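Local coordinates for plasmid Partition par B protein (Enterobacteria phage P1, PDB 1ZX4), which controls partition of the P1 plasmid by recognising and binding its cis-acting partition site DNA, here seen through its C-terminal part, which includes the helix-turn-helix, at residues Gln46-Val55 and Phe66-Gly76. Residues are numbered along the deposited sequence; the frame is centred on the assembly and turned at random.
Sequences QAASAPEELV and FSDYKTLCAVG. With nucleotides of chain A; nucleotides of chain B.
Ala47 sets its methyl over one face of the Tyr69 ring, offset toward the rim, while Ala50 and Val55 meet the same ring at its edge, near its plane; Ala50 CB lies 3.4 Å from Tyr69 CD1. Segment 46-55 thus lines one face and part of the edge of the ring where it turns out of one helix and into the next. Leu72 continues this packed part. With its CG anti to the backbone N (chi1 -176°), Leu72 reaches helix 52-55 at Leu54 and Val55: Leu72 CD1 touches Leu54 CB, and Leu72 CD2 lies 3.5 Å from Val55 CG2. The two leucine side chains overlap alongside each other while pointing opposite ways, and the Pro51 ring packs against the backbone at Gly76. No hydrogen bond joins the two segments.

Packing is looser around Gln46 and Lys70, where Lys70 is exposed and Gln46 partly so. Gln46 CB meets the edge of the Phe66 ring, 3.6 Å from Phe66 CE2, and the Gln46 amide plane is turned 60° from the ring. Gln46 runs alongside Lys70, its NE2 3.5 Å from Lys70 CG; Gln46 NE2 also donates a bent hydrogen bond to OP2 of DT6 of chain A (3.3 Å). Phe66 N makes a weak bond to OP1 of DT16 of chain B. The end of the helix-turn-helix and the start of helix 66-78 thus each meet a DNA backbone phosphate.

Arg11 of helix 10-22 hydrogen-bonds the carbonyl oxygens of Ala47 and Ala50, Phe86 of helix 83-102 packs on Pro51 and Leu54, and helix 108-126 touches Leu54, Thr71 and Val75.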
ATOM      1  N   GLN C  46      12.802  26.594  25.792  1.00 68.26           N
ATOM      2  CA  GLN C  46      12.765  26.680  24.340  1.00 70.81           C
ATOM      3  C   GLN C  46      13.211  25.342  23.764  1.00 74.97           C
ATOM      4  O   GLN C  46      12.596  24.835  22.831  1.00 78.32           O
ATOM      5  CB  GLN C  46      13.678  27.787  23.849  1.00 65.67           C
ATOM      6  CG  GLN C  46      13.249  28.353  22.529  1.00 73.61           C
ATOM      7  CD  GLN C  46      13.749  29.788  22.347  1.00 83.36           C
ATOM      8  OE1 GLN C  46      13.713  30.584  23.289  1.00 83.76           O
ATOM      9  NE2 GLN C  46      14.203  30.125  21.134  1.00 84.45           N
ATOM     10  N   ALA C  47      14.267  24.767  24.343  1.00 76.75           N
ATOM     11  CA  ALA C  47      14.791  23.479  23.901  1.00 77.45           C
ATOM     12  C   ALA C  47      13.908  22.334  24.346  1.00 80.12           C
ATOM     13  O   ALA C  47      13.618  21.441  23.562  1.00 81.79           O
ATOM     14  CB  ALA C  47      16.184  23.270  24.441  1.00 81.56           C
ATOM     15  N   ALA C  48      13.487  22.357  25.610  1.00 82.23           N
ATOM     16  CA  ALA C  48      12.646  21.297  26.162  1.00 84.19           C
ATOM     17  C   ALA C  48      11.309  21.214  25.441  1.00 84.55           C
ATOM     18  O   ALA C  48      10.458  20.394  25.792  1.00 84.24           O
ATOM     19  CB  ALA C  48      12.427  21.521  27.663  1.00 85.55           C
ATOM     20  N   SER C  49      11.143  22.063  24.429  1.00 83.39           N
ATOM     21  CA  SER C  49       9.922  22.100  23.635  1.00 84.20           C
ATOM     22  C   SER C  49      10.128  21.441  22.282  1.00 85.27           C
ATOM     23  O   SER C  49       9.170  21.137  21.593  1.00 86.39           O
ATOM     24  CB  SER C  49       9.497  23.537  23.373  1.00 84.91           C
ATOM     25  OG  SER C  49       9.946  23.940  22.084  1.00 87.61           O
ATOM     26  N   ALA C  50      11.380  21.250  21.889  1.00 87.65           N
ATOM     27  CA  ALA C  50      11.688  20.653  20.598  1.00 86.00           C
ATOM     28  C   ALA C  50      10.916  19.361  20.378  1.00 85.22           C
ATOM     29  O   ALA C  50      10.852  18.509  21.258  1.00 84.80           O
ATOM     30  CB  ALA C  50      13.176  20.405  20.487  1.00 86.70           C
ATOM     31  N   PRO C  51      10.332  19.203  19.180  1.00 85.27           N
ATOM     32  CA  PRO C  51       9.536  18.055  18.738  1.00 84.81           C
ATOM     33  C   PRO C  51      10.162  16.724  19.082  1.00 86.25           C
ATOM     34  O   PRO C  51      10.994  16.214  18.337  1.00 89.66           O
ATOM     35  CB  PRO C  51       9.461  18.249  17.229  1.00 84.59           C
ATOM     36  CG  PRO C  51       9.536  19.716  17.070  1.00 85.38           C
ATOM     37  CD  PRO C  51      10.615  20.090  18.040  1.00 87.31           C
ATOM     38  N   GLU C  52       9.768  16.160  20.209  1.00 85.76           N
ATOM     39  CA  GLU C  52      10.294  14.869  20.622  1.00 85.34           C
ATOM     40  C   GLU C  52      10.688  13.998  19.405  1.00 84.05           C
ATOM     41  O   GLU C  52      11.807  13.483  19.322  1.00 82.36           O
ATOM     42  CB  GLU C  52       9.219  14.158  21.432  1.00 88.12           C
ATOM     43  CG  GLU C  52       8.357  15.098  22.256  1.00 91.15           C
ATOM     44  CD  GLU C  52       8.689  15.008  23.721  1.00 97.99           C
ATOM     45  OE1 GLU C  52       8.624  13.893  24.273  1.00103.14           O
ATOM     46  OE2 GLU C  52       9.025  16.036  24.336  1.00103.02           O
ATOM     47  N   GLU C  53       9.757  13.856  18.464  1.00 82.80           N
ATOM     48  CA  GLU C  53       9.948  13.043  17.263  1.00 81.80           C
ATOM     49  C   GLU C  53      11.262  13.301  16.559  1.00 83.01           C
ATOM     50  O   GLU C  53      12.083  12.398  16.377  1.00 81.32           O
ATOM     51  CB  GLU C  53       8.799  13.272  16.282  1.00 82.87           C
ATOM     52  CG  GLU C  53       7.449  12.759  16.770  1.00 90.39           C
ATOM     53  CD  GLU C  53       6.556  13.842  17.379  1.00 95.45           C
ATOM     54  OE1 GLU C  53       6.980  14.539  18.326  1.00 98.23           O
ATOM     55  OE2 GLU C  53       5.410  13.988  16.904  1.00 99.57           O
ATOM     56  N   LEU C  54      11.453  14.544  16.141  1.00 85.50           N
ATOM     57  CA  LEU C  54      12.680  14.922  15.464  1.00 86.54           C
ATOM     58  C   LEU C  54      13.873  14.668  16.388  1.00 88.25           C
ATOM     59  O   LEU C  54      14.815  13.967  16.023  1.00 86.60           O
ATOM     60  CB  LEU C  54      12.610  16.394  15.060  1.00 83.86           C
ATOM     61  CG  LEU C  54      11.510  16.675  14.038  1.00 83.05           C
ATOM     62  CD1 LEU C  54      11.462  18.156  13.705  1.00 87.10           C
ATOM     63  CD2 LEU C  54      11.776  15.876  12.794  1.00 83.25           C
ATOM     64  N   VAL C  55      13.826  15.227  17.593  1.00 89.96           N
ATOM     65  CA  VAL C  55      14.918  15.039  18.538  1.00 92.15           C
ATOM     66  C   VAL C  55      15.378  13.587  18.525  1.00 95.17           C
ATOM     67  O   VAL C  55      16.580  13.306  18.563  1.00 97.78           O
ATOM     68  CB  VAL C  55      14.500  15.405  20.000  1.00 88.83           C
ATOM     69  CG1 VAL C  55      15.641  15.092  20.970  1.00 80.38           C
ATOM     70  CG2 VAL C  55      14.128  16.876  20.088  1.00 85.30           C
ATOM     71  N   PHE C  66      21.515  23.927  21.002  1.00105.47           N
ATOM     72  CA  PHE C  66      20.259  24.636  21.178  1.00103.49           C
ATOM     73  C   PHE C  66      19.777  25.290  19.888  1.00100.95           C
ATOM     74  O   PHE C  66      18.680  25.014  19.431  1.00104.07           O
ATOM     75  CB  PHE C  66      20.422  25.665  22.312  1.00103.82           C
ATOM     76  CG  PHE C  66      19.376  26.729  22.326  1.00102.29           C
ATOM     77  CD1 PHE C  66      19.521  27.858  21.534  1.00100.47           C
ATOM     78  CD2 PHE C  66      18.232  26.598  23.107  1.00104.41           C
ATOM     79  CE1 PHE C  66      18.550  28.851  21.507  1.00101.49           C
ATOM     80  CE2 PHE C  66      17.243  27.590  23.092  1.00105.04           C
ATOM     81  CZ  PHE C  66      17.408  28.722  22.287  1.00103.37           C
ATOM     82  N   SER C  67      20.598  26.136  19.274  1.00 97.18           N
ATOM     83  CA  SER C  67      20.203  26.817  18.034  1.00 95.93           C
ATOM     84  C   SER C  67      19.606  25.822  17.048  1.00 95.10           C
ATOM     85  O   SER C  67      18.713  26.150  16.255  1.00 90.67           O
ATOM     86  CB  SER C  67      21.391  27.543  17.398  1.00 98.88           C
ATOM     87  OG  SER C  67      21.015  28.848  16.958  1.00 99.96           O
ATOM     88  N   ASP C  68      20.067  24.585  17.177  1.00 96.55           N
ATOM     89  CA  ASP C  68      19.629  23.513  16.300  1.00 96.00           C
ATOM     90  C   ASP C  68      18.212  23.257  16.721  1.00 93.32           C
ATOM     91  O   ASP C  68      17.277  23.335  15.930  1.00 92.50           O
ATOM     92  CB  ASP C  68      20.506  22.278  16.516  1.00102.12           C
ATOM     93  CG  ASP C  68      21.964  22.549  16.215  1.00107.56           C
ATOM     94  OD1 ASP C  68      22.191  23.313  15.244  1.00106.35           O
ATOM     95  OD2 ASP C  68      22.857  22.004  16.921  1.00107.68           O
ATOM     96  N   TYR C  69      18.071  22.992  18.014  1.00 90.58           N
ATOM     97  CA  TYR C  69      16.765  22.763  18.626  1.00 84.92           C
ATOM     98  C   TYR C  69      15.797  23.868  18.204  1.00 86.69           C
ATOM     99  O   TYR C  69      14.678  23.608  17.782  1.00 89.71           O
ATOM    100  CB  TYR C  69      16.863  22.808  20.139  1.00 78.17           C
ATOM    101  CG  TYR C  69      17.365  21.572  20.818  1.00 74.83           C
ATOM    102  CD1 TYR C  69      16.544  20.476  20.998  1.00 75.17           C
ATOM    103  CD2 TYR C  69      18.624  21.542  21.386  1.00 77.22           C
ATOM    104  CE1 TYR C  69      16.956  19.371  21.754  1.00 76.64           C
ATOM    105  CE2 TYR C  69      19.055  20.441  22.137  1.00 79.90           C
ATOM    106  CZ  TYR C  69      18.209  19.353  22.328  1.00 76.79           C
ATOM    107  OH  TYR C  69      18.588  18.279  23.132  1.00 70.41           O
ATOM    108  N   LYS C  70      16.233  25.110  18.353  1.00 89.07           N
ATOM    109  CA  LYS C  70      15.434  26.259  17.972  1.00 93.26           C
ATOM    110  C   LYS C  70      14.861  26.071  16.560  1.00 95.76           C
ATOM    111  O   LYS C  70      13.710  26.432  16.316  1.00 96.74           O
ATOM    112  CB  LYS C  70      16.291  27.517  18.001  1.00 98.02           C
ATOM    113  CG  LYS C  70      15.501  28.796  18.220  1.00104.94           C
ATOM    114  CD  LYS C  70      16.195  30.008  17.578  1.00111.62           C
ATOM    115  CE  LYS C  70      17.682  30.123  17.949  1.00113.15           C
ATOM    116  NZ  LYS C  70      18.339  31.274  17.252  1.00113.50           N
ATOM    117  N   THR C  71      15.666  25.521  15.640  1.00 98.40           N
ATOM    118  CA  THR C  71      15.234  25.270  14.249  1.00 98.17           C
ATOM    119  C   THR C  71      14.586  23.883  14.140  1.00 96.75           C
ATOM    120  O   THR C  71      13.878  23.594  13.177  1.00 96.69           O
ATOM    121  CB  THR C  71      16.417  25.330  13.210  1.00 98.93           C
ATOM    122  OG1 THR C  71      16.869  24.001  12.907  1.00 97.52           O
ATOM    123  CG2 THR C  71      17.595  26.143  13.758  1.00101.59           C
ATOM    124  N   LEU C  72      14.854  23.025  15.119  1.00 92.46           N
ATOM    125  CA  LEU C  72      14.281  21.694  15.156  1.00 88.35           C
ATOM    126  C   LEU C  72      12.857  21.902  15.665  1.00 90.49           C
ATOM    127  O   LEU C  72      11.896  21.385  15.098  1.00 88.90           O
ATOM    128  CB  LEU C  72      15.065  20.826  16.132  1.00 86.13           C
ATOM    129  CG  LEU C  72      14.629  19.369  16.208  1.00 85.56           C
ATOM    130  CD1 LEU C  72      15.016  18.693  14.917  1.00 87.96           C
ATOM    131  CD2 LEU C  72      15.289  18.674  17.374  1.00 84.04           C
ATOM    132  N   CYS C  73      12.733  22.681  16.737  1.00 93.44           N
ATOM    133  CA  CYS C  73      11.438  22.988  17.329  1.00 98.77           C
ATOM    134  C   CYS C  73      10.724  23.964  16.395  1.00101.22           C
ATOM    135  O   CYS C  73       9.518  24.172  16.489  1.00102.94           O
ATOM    136  CB  CYS C  73      11.614  23.565  18.752  1.00 98.53           C
ATOM    137  SG  CYS C  73      11.144  25.310  18.915  1.00104.08           S
ATOM    138  N   ALA C  74      11.483  24.543  15.474  1.00104.46           N
ATOM    139  CA  ALA C  74      10.918  25.459  14.496  1.00107.62           C
ATOM    140  C   ALA C  74      10.264  24.630  13.391  1.00109.61           C
ATOM    141  O   ALA C  74       9.109  24.848  13.048  1.00110.39           O
ATOM    142  CB  ALA C  74      12.004  26.341  13.914  1.00108.97           C
ATOM    143  N   VAL C  75      11.015  23.678  12.838  1.00113.64           N
ATOM    144  CA  VAL C  75      10.507  22.790  11.785  1.00114.73           C
ATOM    145  C   VAL C  75       9.290  22.060  12.348  1.00116.00           C
ATOM    146  O   VAL C  75       8.329  21.773  11.634  1.00113.30           O
ATOM    147  CB  VAL C  75      11.582  21.747  11.360  1.00112.97           C
ATOM    148  CG1 VAL C  75      10.965  20.673  10.502  1.00110.35           C
ATOM    149  CG2 VAL C  75      12.692  22.433  10.593  1.00110.77           C
ATOM    150  N   GLY C  76       9.346  21.780  13.645  1.00119.39           N
ATOM    151  CA  GLY C  76       8.257  21.097  14.313  1.00124.40           C
ATOM    152  C   GLY C  76       6.908  21.736  14.055  1.00126.38           C
ATOM    153  O   GLY C  76       6.045  21.126  13.432  1.00127.01           O
TER
ATOM    154  P    DT A   6      13.464  34.334  20.730  1.00 79.10           P
ATOM    155  OP1  DT A   6      12.857  33.894  19.448  1.00 67.89           O
ATOM    156  OP2  DT A   6      14.126  33.345  21.614  1.00 81.29           O
ATOM    157  O5'  DT A   6      14.455  35.527  20.404  1.00 73.46           O
ATOM    158  C5'  DT A   6      13.930  36.699  19.828  1.00 74.48           C
ATOM    159  C4'  DT A   6      14.989  37.765  19.750  1.00 74.60           C
ATOM    160  O4'  DT A   6      15.390  38.136  21.085  1.00 73.19           O
ATOM    161  C3'  DT A   6      16.262  37.369  19.013  1.00 71.39           C
ATOM    162  O3'  DT A   6      16.648  38.486  18.218  1.00 82.24           O
ATOM    163  C2'  DT A   6      17.248  37.102  20.136  1.00 68.85           C
ATOM    164  C1'  DT A   6      16.798  38.058  21.216  1.00 59.02           C
ATOM    165  N1   DT A   6      17.084  37.670  22.619  1.00 50.43           N
ATOM    166  C2   DT A   6      17.734  38.592  23.422  1.00 52.62           C
ATOM    167  O2   DT A   6      18.166  39.659  22.998  1.00 59.79           O
ATOM    168  N3   DT A   6      17.872  38.220  24.741  1.00 47.31           N
ATOM    169  C4   DT A   6      17.477  37.028  25.316  1.00 51.70           C
ATOM    170  O4   DT A   6      17.668  36.820  26.524  1.00 53.42           O
ATOM    171  C5   DT A   6      16.851  36.089  24.409  1.00 52.63           C
ATOM    172  C7   DT A   6      16.425  34.758  24.946  1.00 52.02           C
ATOM    173  C6   DT A   6      16.684  36.452  23.121  1.00 47.43           C
TER
ATOM    174  P    DT B  16      25.022  25.611  22.026  1.00 83.35           P
ATOM    175  OP1  DT B  16      24.499  24.293  22.465  1.00 76.35           O
ATOM    176  OP2  DT B  16      24.154  26.523  21.226  1.00 85.17           O
ATOM    177  O5'  DT B  16      25.505  26.426  23.292  1.00 71.40           O
ATOM    178  C5'  DT B  16      26.424  25.839  24.177  1.00 61.48           C
ATOM    179  C4'  DT B  16      26.784  26.814  25.261  1.00 60.80           C
ATOM    180  O4'  DT B  16      27.515  27.896  24.643  1.00 58.95           O
ATOM    181  C3'  DT B  16      25.594  27.450  25.984  1.00 63.96           C
ATOM    182  O3'  DT B  16      25.787  27.357  27.394  1.00 65.07           O
ATOM    183  C2'  DT B  16      25.609  28.903  25.520  1.00 61.85           C
ATOM    184  C1'  DT B  16      27.064  29.122  25.165  1.00 52.78           C
ATOM    185  N1   DT B  16      27.330  30.143  24.154  1.00 43.35           N
ATOM    186  C2   DT B  16      28.087  31.227  24.530  1.00 45.45           C
ATOM    187  O2   DT B  16      28.442  31.422  25.684  1.00 51.16           O
ATOM    188  N3   DT B  16      28.391  32.097  23.516  1.00 41.24           N
ATOM    189  C4   DT B  16      27.983  32.012  22.205  1.00 45.84           C
ATOM    190  O4   DT B  16      28.349  32.859  21.392  1.00 56.85           O
ATOM    191  C5   DT B  16      27.133  30.881  21.893  1.00 40.61           C
ATOM    192  C7   DT B  16      26.608  30.744  20.500  1.00 37.49           C
ATOM    193  C6   DT B  16      26.860  30.006  22.872  1.00 37.28           C
TER